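Local coordinates for transcriptional regulator, SorC family (Enterococcus faecalis, PDB 2O0M), which probably binds DNA and a sugar ligand as a transcriptional regulator, the part modelled here being the putative sugar-binding domain, at residues 127-138 and 326-334; 237-245 and 301-312. One frame throughout, in Å; residues are numbered along the deposited sequence.

Contact 1 of 2, residues 127-138 and 326-334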
loop_
_atom_site.group_PDB
_atom_site.type_symbol
_atom_site.label_atom_id
_atom_site.label_comp_id
_atom_site.label_asym_id
_atom_site.label_seq_id
_atom_site.Cartn_x
_atom_site.Cartn_y
_atom_site.Cartn_z
ATOM N N PHE A 127 6.199 -12.797 -1.679
ATOM C CA PHE A 127 5.681 -11.666 -0.870
ATOM C C PHE A 127 4.307 -12.004 -0.279
ATOM O O PHE A 127 3.993 -11.591 0.838
ATOM C CB PHE A 127 5.560 -10.362 -1.670
ATOM C CG PHE A 127 6.869 -9.672 -2.007
ATOM C CD1 PHE A 127 8.076 -9.984 -1.385
ATOM C CD2 PHE A 127 6.865 -8.659 -2.955
ATOM C CE1 PHE A 127 9.242 -9.312 -1.724
ATOM C CE2 PHE A 127 8.022 -7.991 -3.293
ATOM C CZ PHE A 127 9.216 -8.314 -2.668
ATOM N N GLY A 128 3.483 -12.728 -1.037
ATOM C CA GLY A 128 2.183 -13.204 -0.552
ATOM C C GLY A 128 2.317 -14.111 0.654
ATOM O O GLY A 128 1.626 -13.953 1.647
ATOM N N ASP A 129 3.210 -15.085 0.561
ATOM C CA ASP A 129 3.501 -15.978 1.686
ATOM C C ASP A 129 3.952 -15.190 2.910
ATOM O O ASP A 129 3.481 -15.424 4.029
ATOM C CB ASP A 129 4.605 -16.983 1.312
ATOM C CG ASP A 129 4.096 -18.155 0.494
ATOM O OD1 ASP A 129 2.871 -18.297 0.305
ATOM O OD2 ASP A 129 4.944 -18.958 0.049
ATOM N N VAL A 130 4.859 -14.245 2.690
ATOM C CA VAL A 130 5.445 -13.476 3.783
ATOM C C VAL A 130 4.376 -12.589 4.408
ATOM O O VAL A 130 4.278 -12.491 5.639
ATOM C CB VAL A 130 6.657 -12.626 3.304
ATOM C CG1 VAL A 130 7.173 -11.726 4.420
ATOM C CG2 VAL A 130 7.792 -13.543 2.810
ATOM N N LEU A 131 3.553 -11.946 3.581
ATOM C CA LEU A 131 2.485 -11.127 4.154
ATOM C C LEU A 131 1.521 -11.989 4.962
ATOM O O LEU A 131 1.076 -11.595 6.043
ATOM C CB LEU A 131 1.719 -10.327 3.096
ATOM C CG LEU A 131 0.629 -9.404 3.664
ATOM C CD1 LEU A 131 1.249 -8.384 4.595
ATOM C CD2 LEU A 131 -0.151 -8.724 2.546
ATOM N N THR A 132 1.186 -13.167 4.439
ATOM C CA THR A 132 0.291 -14.068 5.163
ATOM C C THR A 132 0.867 -14.394 6.551
ATOM O O THR A 132 0.190 -14.261 7.569
ATOM C CB THR A 132 0.016 -15.333 4.349
ATOM O OG1 THR A 132 -0.598 -14.955 3.117
ATOM C CG2 THR A 132 -0.930 -16.270 5.089
ATOM N N ASN A 133 2.127 -14.797 6.594
ATOM C CA ASN A 133 2.764 -15.148 7.862
ATOM C C ASN A 133 2.841 -13.955 8.807
ATOM O O ASN A 133 2.609 -14.086 10.016
ATOM C CB ASN A 133 4.144 -15.744 7.594
ATOM C CG ASN A 133 4.060 -17.078 6.876
ATOM O OD1 ASN A 133 3.061 -17.807 6.998
ATOM N ND2 ASN A 133 5.099 -17.413 6.125
ATOM N N THR A 134 3.108 -12.787 8.232
ATOM C CA THR A 134 3.242 -11.554 8.987
ATOM C C THR A 134 1.903 -11.146 9.612
ATOM O O THR A 134 1.832 -10.864 10.804
ATOM C CB THR A 134 3.781 -10.432 8.081
ATOM O OG1 THR A 134 5.120 -10.760 7.669
ATOM C CG2 THR A 134 3.782 -9.090 8.793
ATOM N N LEU A 135 0.839 -11.122 8.812
ATOM C CA LEU A 135 -0.490 -10.811 9.341
ATOM C C LEU A 135 -1.011 -11.899 10.288
ATOM O O LEU A 135 -1.736 -11.593 11.225
ATOM C CB LEU A 135 -1.488 -10.557 8.213
ATOM C CG LEU A 135 -1.167 -9.353 7.304
ATOM C CD1 LEU A 135 -2.260 -9.186 6.304
ATOM C CD2 LEU A 135 -0.958 -8.056 8.089
ATOM N N ASN A 136 -0.645 -13.154 10.066
ATOM C CA ASN A 136 -1.066 -14.206 10.988
ATOM C C ASN A 136 -0.490 -13.953 12.375
ATOM O O ASN A 136 -1.167 -14.132 13.392
ATOM C CB ASN A 136 -0.606 -15.565 10.481
ATOM C CG ASN A 136 -1.027 -16.695 11.395
ATOM O OD1 ASN A 136 -2.154 -16.722 11.874
ATOM N ND2 ASN A 136 -0.116 -17.625 11.650
ATOM N N LEU A 137 0.772 -13.540 12.405
ATOM C CA LEU A 137 1.444 -13.193 13.661
ATOM C C LEU A 137 0.881 -11.916 14.291
ATOM O O LEU A 137 0.656 -11.865 15.498
ATOM C CB LEU A 137 2.949 -13.013 13.424
ATOM C CG LEU A 137 3.793 -12.411 14.558
ATOM C CD1 LEU A 137 3.951 -13.423 15.676
ATOM C CD2 LEU A 137 5.168 -11.961 14.079
ATOM N N LEU A 138 0.691 -10.885 13.471
ATOM C CA LEU A 138 0.357 -9.543 13.956
ATOM C C LEU A 138 -1.119 -9.361 14.335
ATOM O O LEU A 138 -1.429 -8.757 15.357
ATOM C CB LEU A 138 0.747 -8.463 12.920
ATOM C CG LEU A 138 2.227 -8.129 12.694
ATOM C CD1 LEU A 138 2.377 -7.018 11.665
ATOM C CD2 LEU A 138 2.947 -7.737 13.991
ATOM N N GLN A 326 6.730 2.046 13.294
ATOM C CA GLN A 326 6.261 0.670 13.491
ATOM C C GLN A 326 6.143 -0.126 12.186
ATOM O O GLN A 326 5.818 -1.308 12.229
ATOM C CB GLN A 326 4.913 0.632 14.219
ATOM C CG GLN A 326 3.709 1.152 13.423
ATOM C CD GLN A 326 3.441 2.622 13.642
ATOM O OE1 GLN A 326 4.368 3.402 13.865
ATOM N NE2 GLN A 326 2.166 3.018 13.583
ATOM N N THR A 327 6.405 0.520 11.053
ATOM C CA THR A 327 6.273 -0.111 9.727
ATOM C C THR A 327 7.117 -1.397 9.635
ATOM O O THR A 327 8.255 -1.437 10.099
ATOM C CB THR A 327 6.678 0.861 8.586
ATOM O OG1 THR A 327 5.805 2.006 8.587
ATOM C CG2 THR A 327 6.596 0.196 7.210
ATOM N N TRP A 328 6.527 -2.443 9.065
ATOM C CA TRP A 328 7.266 -3.624 8.625
ATOM C C TRP A 328 7.469 -3.446 7.124
ATOM O O TRP A 328 6.504 -3.208 6.394
ATOM C CB TRP A 328 6.461 -4.906 8.857
ATOM C CG TRP A 328 6.364 -5.370 10.272
ATOM C CD1 TRP A 328 5.968 -4.640 11.350
ATOM C CD2 TRP A 328 6.603 -6.698 10.751
ATOM N NE1 TRP A 328 5.984 -5.425 12.486
ATOM C CE2 TRP A 328 6.370 -6.690 12.140
ATOM C CE3 TRP A 328 7.015 -7.887 10.145
ATOM C CZ2 TRP A 328 6.521 -7.824 12.927
ATOM C CZ3 TRP A 328 7.165 -9.019 10.938
ATOM C CH2 TRP A 328 6.920 -8.973 12.309
ATOM N N LEU A 329 8.710 -3.567 6.659
ATOM C CA LEU A 329 8.998 -3.478 5.228
ATOM C C LEU A 329 9.295 -4.874 4.699
ATOM O O LEU A 329 10.257 -5.510 5.132
ATOM C CB LEU A 329 10.181 -2.552 4.951
ATOM C CG LEU A 329 10.677 -2.502 3.498
ATOM C CD1 LEU A 329 9.601 -1.979 2.555
ATOM C CD2 LEU A 329 11.932 -1.660 3.383
ATOM N N ILE A 330 8.456 -5.345 3.781
ATOM C CA ILE A 330 8.709 -6.592 3.050
ATOM C C ILE A 330 9.322 -6.199 1.716
ATOM O O ILE A 330 8.725 -5.450 0.943
ATOM C CB ILE A 330 7.431 -7.403 2.797
ATOM C CG1 ILE A 330 6.775 -7.752 4.136
ATOM C CG2 ILE A 330 7.760 -8.653 1.971
ATOM C CD1 ILE A 330 5.424 -8.391 4.034
ATOM N N THR A 331 10.519 -6.699 1.452
ATOM C CA THR A 331 11.250 -6.313 0.263
ATOM C C THR A 331 12.086 -7.497 -0.224
ATOM O O THR A 331 11.947 -8.621 0.273
ATOM C CB THR A 331 12.119 -5.063 0.565
ATOM O OG1 THR A 331 12.633 -4.500 -0.651
ATOM C CG2 THR A 331 13.248 -5.363 1.555
ATOM N N ASP A 332 12.941 -7.249 -1.195
ATOM C CA ASP A 332 13.799 -8.324 -1.695
ATOM C C ASP A 332 15.268 -7.943 -1.675
ATOM O O ASP A 332 15.627 -6.810 -1.363
ATOM C CB ASP A 332 13.336 -8.834 -3.063
ATOM C CG ASP A 332 13.288 -7.759 -4.131
ATOM O OD1 ASP A 332 13.938 -6.709 -3.981
ATOM O OD2 ASP A 332 12.594 -7.987 -5.147
ATOM N N GLU A 333 16.110 -8.929 -1.965
ATOM C CA GLU A 333 17.549 -8.740 -1.956
ATOM C C GLU A 333 17.965 -7.670 -2.947
ATOM O O GLU A 333 18.875 -6.895 -2.681
ATOM C CB GLU A 333 18.277 -10.044 -2.307
ATOM C CG GLU A 333 18.301 -11.083 -1.201
ATOM C CD GLU A 333 19.207 -12.273 -1.541
ATOM O OE1 GLU A 333 18.922 -12.983 -2.530
ATOM O OE2 GLU A 333 20.208 -12.500 -0.820
ATOM N N ALA A 334 17.315 -7.633 -4.101
ATOM C CA ALA A 334 17.718 -6.687 -5.133
ATOM C C ALA A 334 17.531 -5.248 -4.652
ATOM O O ALA A 334 18.406 -4.402 -4.835
ATOM C CB ALA A 334 16.973 -6.943 -6.404
#
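W328 and I330 rise from strand 328-332 into the flank of helix 127-138, which runs almost antiparallel to the strand at 159°, the two axes 9.4 Å apart at their closest. The indole of W328 takes up the C-terminal half of the helix. L138 sets its CD1 over one indole face, a CH-pi contact 4.1 Å from the centroid of the five-membered ring, while its other branch, CD2, meets CZ2 at 3.7 Å. T134 brings CG2 against the benzo part of the indole, 3.7 Å from W328 CE3; with CG2 anti to the backbone N (OG1 at chi1 -65°), the methyl is turned to the indole and OG1 is bonded back to V130 O at 2.8 Å. T134 N donates to the same carbonyl, so two bonds grip V130 O, and the hydroxyl is kept within its own helix. Farther along, I330 slides its branches past V130, CD1 lying 3.8 Å from V130 CG1. Its CG2 touches F127 CD1 at 3.6 Å, and the edge of the F127 ring reaches the backbone, CE1 coming to 3.4 Å from T331 O. Beyond this point D332 caps the helix that follows, OD1 accepting from A335 N while OD2 is bonded to S117 OG. Apolar packing of a helix on a neighbouring parallel strand, here one flanked by strands 109-113 and 302-306, is characteristic of the Rossmann-like alpha/beta architecture of this putative sugar-binding domain.

Contact 2 of 2, residues 237-245 and 301-312. With PO4 (phosphate ion), chain B.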
loop_
_atom_site.group_PDB
_atom_site.type_symbol
_atom_site.label_atom_id
_atom_site.label_comp_id
_atom_site.label_asym_id
_atom_site.label_seq_id
_atom_site.Cartn_x
_atom_site.Cartn_y
_atom_site.Cartn_z
ATOM N N ASN A 237 -7.253 -1.037 11.729
ATOM C CA ASN A 237 -6.116 -1.301 12.627
ATOM C C ASN A 237 -4.896 -1.890 11.900
ATOM O O ASN A 237 -3.873 -2.155 12.513
ATOM C CB ASN A 237 -6.523 -2.180 13.828
ATOM C CG ASN A 237 -6.974 -3.583 13.441
ATOM O OD1 ASN A 237 -7.570 -3.802 12.380
ATOM N ND2 ASN A 237 -6.719 -4.546 14.339
ATOM N N CYS A 238 -5.017 -2.066 10.587
ATOM C CA CYS A 238 -3.924 -2.535 9.752
ATOM C C CYS A 238 -3.986 -1.843 8.386
ATOM O O CYS A 238 -5.083 -1.579 7.863
ATOM C CB CYS A 238 -4.022 -4.045 9.609
ATOM S SG CYS A 238 -2.774 -4.833 8.588
ATOM N N VAL A 239 -2.813 -1.510 7.844
ATOM C CA VAL A 239 -2.703 -0.971 6.493
ATOM C C VAL A 239 -1.600 -1.717 5.763
ATOM O O VAL A 239 -0.525 -1.913 6.311
ATOM C CB VAL A 239 -2.399 0.537 6.488
ATOM C CG1 VAL A 239 -2.236 1.068 5.058
ATOM C CG2 VAL A 239 -3.516 1.310 7.159
ATOM N N VAL A 240 -1.878 -2.109 4.526
ATOM C CA VAL A 240 -0.882 -2.757 3.668
ATOM C C VAL A 240 -0.830 -2.010 2.340
ATOM O O VAL A 240 -1.869 -1.703 1.739
ATOM C CB VAL A 240 -1.160 -4.262 3.420
ATOM C CG1 VAL A 240 0.006 -4.871 2.696
ATOM C CG2 VAL A 240 -1.423 -4.979 4.725
ATOM N N HIS A 241 0.387 -1.697 1.894
ATOM C CA HIS A 241 0.564 -0.915 0.687
ATOM C C HIS A 241 1.897 -1.212 0.031
ATOM O O HIS A 241 2.793 -1.757 0.668
ATOM C CB HIS A 241 0.464 0.570 1.036
ATOM C CG HIS A 241 1.618 1.087 1.843
ATOM N ND1 HIS A 241 1.777 0.833 3.188
ATOM C CD2 HIS A 241 2.662 1.868 1.484
ATOM C CE1 HIS A 241 2.880 1.422 3.618
ATOM N NE2 HIS A 241 3.421 2.079 2.608
ATOM N N SER A 242 2.021 -0.843 -1.242
ATOM C CA SER A 242 3.325 -0.778 -1.884
ATOM C C SER A 242 3.785 0.678 -1.929
ATOM O O SER A 242 3.161 1.586 -1.351
ATOM C CB SER A 242 3.320 -1.451 -3.271
ATOM O OG SER A 242 4.636 -1.632 -3.768
ATOM N N ILE A 243 4.921 0.880 -2.576
ATOM C CA ILE A 243 5.506 2.188 -2.806
ATOM C C ILE A 243 5.724 2.277 -4.296
ATOM O O ILE A 243 6.368 1.404 -4.891
ATOM C CB ILE A 243 6.837 2.342 -2.045
ATOM C CG1 ILE A 243 6.607 2.193 -0.532
ATOM C CG2 ILE A 243 7.492 3.686 -2.343
ATOM C CD1 ILE A 243 7.873 1.863 0.232
ATOM N N GLY A 244 5.192 3.327 -4.904
ATOM C CA GLY A 244 5.279 3.489 -6.350
ATOM C C GLY A 244 6.426 4.381 -6.765
ATOM O O GLY A 244 6.877 5.235 -5.997
ATOM N N ARG A 245 6.903 4.159 -7.985
ATOM C CA ARG A 245 7.833 5.060 -8.642
ATOM C C ARG A 245 6.971 6.203 -9.201
ATOM O O ARG A 245 6.052 5.974 -9.999
ATOM C CB ARG A 245 8.622 4.292 -9.717
ATOM C CG ARG A 245 9.495 3.185 -9.109
ATOM C CD ARG A 245 10.145 2.242 -10.116
ATOM N NE ARG A 245 11.086 2.959 -10.966
ATOM C CZ ARG A 245 10.853 3.328 -12.225
ATOM N NH1 ARG A 245 9.702 3.038 -12.817
ATOM N NH2 ARG A 245 11.772 3.998 -12.898
ATOM N N PRO A 301 -1.682 0.303 14.462
ATOM C CA PRO A 301 -0.668 -0.613 15.009
ATOM C C PRO A 301 0.105 -1.410 13.975
ATOM O O PRO A 301 1.307 -1.592 14.127
ATOM C CB PRO A 301 -1.469 -1.550 15.933
ATOM C CG PRO A 301 -2.880 -1.296 15.676
ATOM C CD PRO A 301 -3.033 0.014 14.965
ATOM N N TYR A 302 -0.575 -1.861 12.922
ATOM C CA TYR A 302 0.015 -2.836 12.001
ATOM C C TYR A 302 0.100 -2.212 10.606
ATOM O O TYR A 302 -0.901 -2.056 9.913
ATOM C CB TYR A 302 -0.790 -4.139 12.014
ATOM C CG TYR A 302 -1.030 -4.617 13.426
ATOM C CD1 TYR A 302 0.037 -4.886 14.273
ATOM C CD2 TYR A 302 -2.313 -4.709 13.941
ATOM C CE1 TYR A 302 -0.175 -5.295 15.593
ATOM C CE2 TYR A 302 -2.536 -5.120 15.255
ATOM C CZ TYR A 302 -1.461 -5.395 16.078
ATOM O OH TYR A 302 -1.678 -5.799 17.391
ATOM N N VAL A 303 1.305 -1.802 10.235
ATOM C CA VAL A 303 1.539 -1.090 8.995
ATOM C C VAL A 303 2.587 -1.873 8.235
ATOM O O VAL A 303 3.677 -2.066 8.739
ATOM C CB VAL A 303 2.016 0.352 9.247
ATOM C CG1 VAL A 303 2.250 1.067 7.920
ATOM C CG2 VAL A 303 0.986 1.117 10.069
ATOM N N VAL A 304 2.244 -2.313 7.023
ATOM C CA VAL A 304 3.136 -3.150 6.251
ATOM C C VAL A 304 3.292 -2.550 4.870
ATOM O O VAL A 304 2.303 -2.422 4.136
ATOM C CB VAL A 304 2.606 -4.597 6.141
ATOM C CG1 VAL A 304 3.623 -5.483 5.434
ATOM C CG2 VAL A 304 2.288 -5.167 7.520
ATOM N N ALA A 305 4.532 -2.198 4.534
ATOM C CA ALA A 305 4.906 -1.745 3.195
ATOM C C ALA A 305 5.546 -2.928 2.453
ATOM O O ALA A 305 6.403 -3.633 2.999
ATOM C CB ALA A 305 5.885 -0.616 3.270
ATOM N N ILE A 306 5.144 -3.131 1.202
ATOM C CA ILE A 306 5.672 -4.228 0.393
ATOM C C ILE A 306 6.183 -3.639 -0.906
ATOM O O ILE A 306 5.400 -3.159 -1.711
ATOM C CB ILE A 306 4.578 -5.270 0.061
ATOM C CG1 ILE A 306 3.890 -5.754 1.336
ATOM C CG2 ILE A 306 5.191 -6.451 -0.690
ATOM C CD1 ILE A 306 2.781 -6.792 1.097
ATOM N N ALA A 307 7.489 -3.708 -1.125
ATOM C CA ALA A 307 8.086 -3.105 -2.316
ATOM C C ALA A 307 9.444 -3.720 -2.547
ATOM O O ALA A 307 10.271 -3.800 -1.630
ATOM C CB ALA A 307 8.187 -1.597 -2.182
ATOM N N GLY A 308 9.667 -4.143 -3.782
ATOM C CA GLY A 308 10.904 -4.821 -4.125
ATOM C C GLY A 308 11.422 -4.413 -5.483
ATOM O O GLY A 308 10.766 -3.663 -6.221
ATOM N N GLY A 309 12.601 -4.936 -5.801
ATOM C CA GLY A 309 13.264 -4.697 -7.076
ATOM C C GLY A 309 14.300 -3.594 -6.937
ATOM O O GLY A 309 14.076 -2.599 -6.254
ATOM N N LYS A 310 15.447 -3.767 -7.585
ATOM C CA LYS A 310 16.429 -2.700 -7.646
ATOM C C LYS A 310 15.794 -1.405 -8.192
ATOM O O LYS A 310 16.158 -0.301 -7.782
ATOM C CB LYS A 310 17.624 -3.121 -8.510
ATOM C CG LYS A 310 18.700 -2.062 -8.602
ATOM C CD LYS A 310 18.578 -1.208 -9.845
ATOM C CE LYS A 310 19.493 -0.007 -9.735
ATOM N NZ LYS A 310 19.418 0.917 -10.885
ATOM N N THR A 311 14.818 -1.547 -9.082
ATOM C CA THR A 311 14.197 -0.386 -9.721
ATOM C C THR A 311 13.453 0.509 -8.725
ATOM O O THR A 311 13.212 1.678 -9.011
ATOM C CB THR A 311 13.196 -0.804 -10.827
ATOM O OG1 THR A 311 12.153 -1.627 -10.273
ATOM C CG2 THR A 311 13.910 -1.547 -11.963
ATOM N N LYS A 312 13.097 -0.048 -7.571
ATOM C CA LYS A 312 12.335 0.683 -6.550
ATOM C C LYS A 312 13.185 1.224 -5.399
ATOM O O LYS A 312 12.655 1.864 -4.484
ATOM C CB LYS A 312 11.202 -0.197 -6.001
ATOM C CG LYS A 312 9.976 -0.238 -6.912
ATOM C CD LYS A 312 8.717 -0.667 -6.159
ATOM C CE LYS A 312 7.517 -0.735 -7.086
ATOM N NZ LYS A 312 6.265 -1.008 -6.336
HETATM P P PO4 B . 3.320 -0.946 -8.381
HETATM O O1 PO4 B . 4.604 -0.204 -8.326
HETATM O O2 PO4 B . 3.324 -2.161 -7.530
HETATM O O3 PO4 B . 2.190 -0.015 -8.070
HETATM O O4 PO4 B . 3.068 -1.355 -9.800
#
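The imidazole of H241 lies with one face over A305, whose CA sits 4.1 Å from the ring centroid in a CH-pi contact, while V303 CG1 approaches at the ring edge. Holding CG between the backbone N and the carbonyl carbon (chi1 70°) swings the ring across to the neighbouring strand; F273 and Y319 add further aromatic contacts around it. At the other end, the ring of Y302 has P301 CB above the centre of one face. The guanidinium of R245 meets T311 O near its plane, through a weak bond from NE.

Between these groups strands 238-241 and 302-306 run parallel, only 4° apart in direction. V239 and H241 each donate from N and accept at O, linking in turn to Y302 O, V304 N, V304 O and I306 N; the V239 N to Y302 O bond is 2.9 Å. C238 and V240 turn to one face of the sheet with Y302 and V304; there C238 and V304 pack on helix 122-138 and V240 on helix 152-159, and V240 CG1 meets I306 CD1 at 3.7 Å.

Past the paired strands, side chains take over the bonding. S242 OG donates to I306 O at 2.7 Å, in the carbonyl plane. K312 stretches its extended chain back so that NZ grips I243 O at 2.8 Å and a phosphate at O1, 2.7 Å away. T153 and R252 also bind this ion, which probably came from the crystallisation liquor. Adjacent parallel strands whose C-terminal ends open into loops that hold an anion are characteristic of Rossmann-like folds, where ligand sites commonly lie at that edge; the phosphate is consistent with such a site, although it does not identify the natural ligand.

Overall arrangement
Strands 302-306 and 328-332 are neighbours in one sheet, so contact 1 and contact 2 adjoin, their centres about 9 Å apart, and contact 2 is nested in the chain loop that contact 1 closes. I330 N bonds to A305 O and T331 OG1 to A307 O, stitching the two together. The helix of contact 1 also rests on contact 2, F127 and L131 touching I306 as well as I330. Contact 1 is mostly buried and joins layers through apolar side chains. Contact 2 joins strands within a layer through backbone bonds; its middle is buried and both ends are more exposed, the R245 and T311 end also being polar.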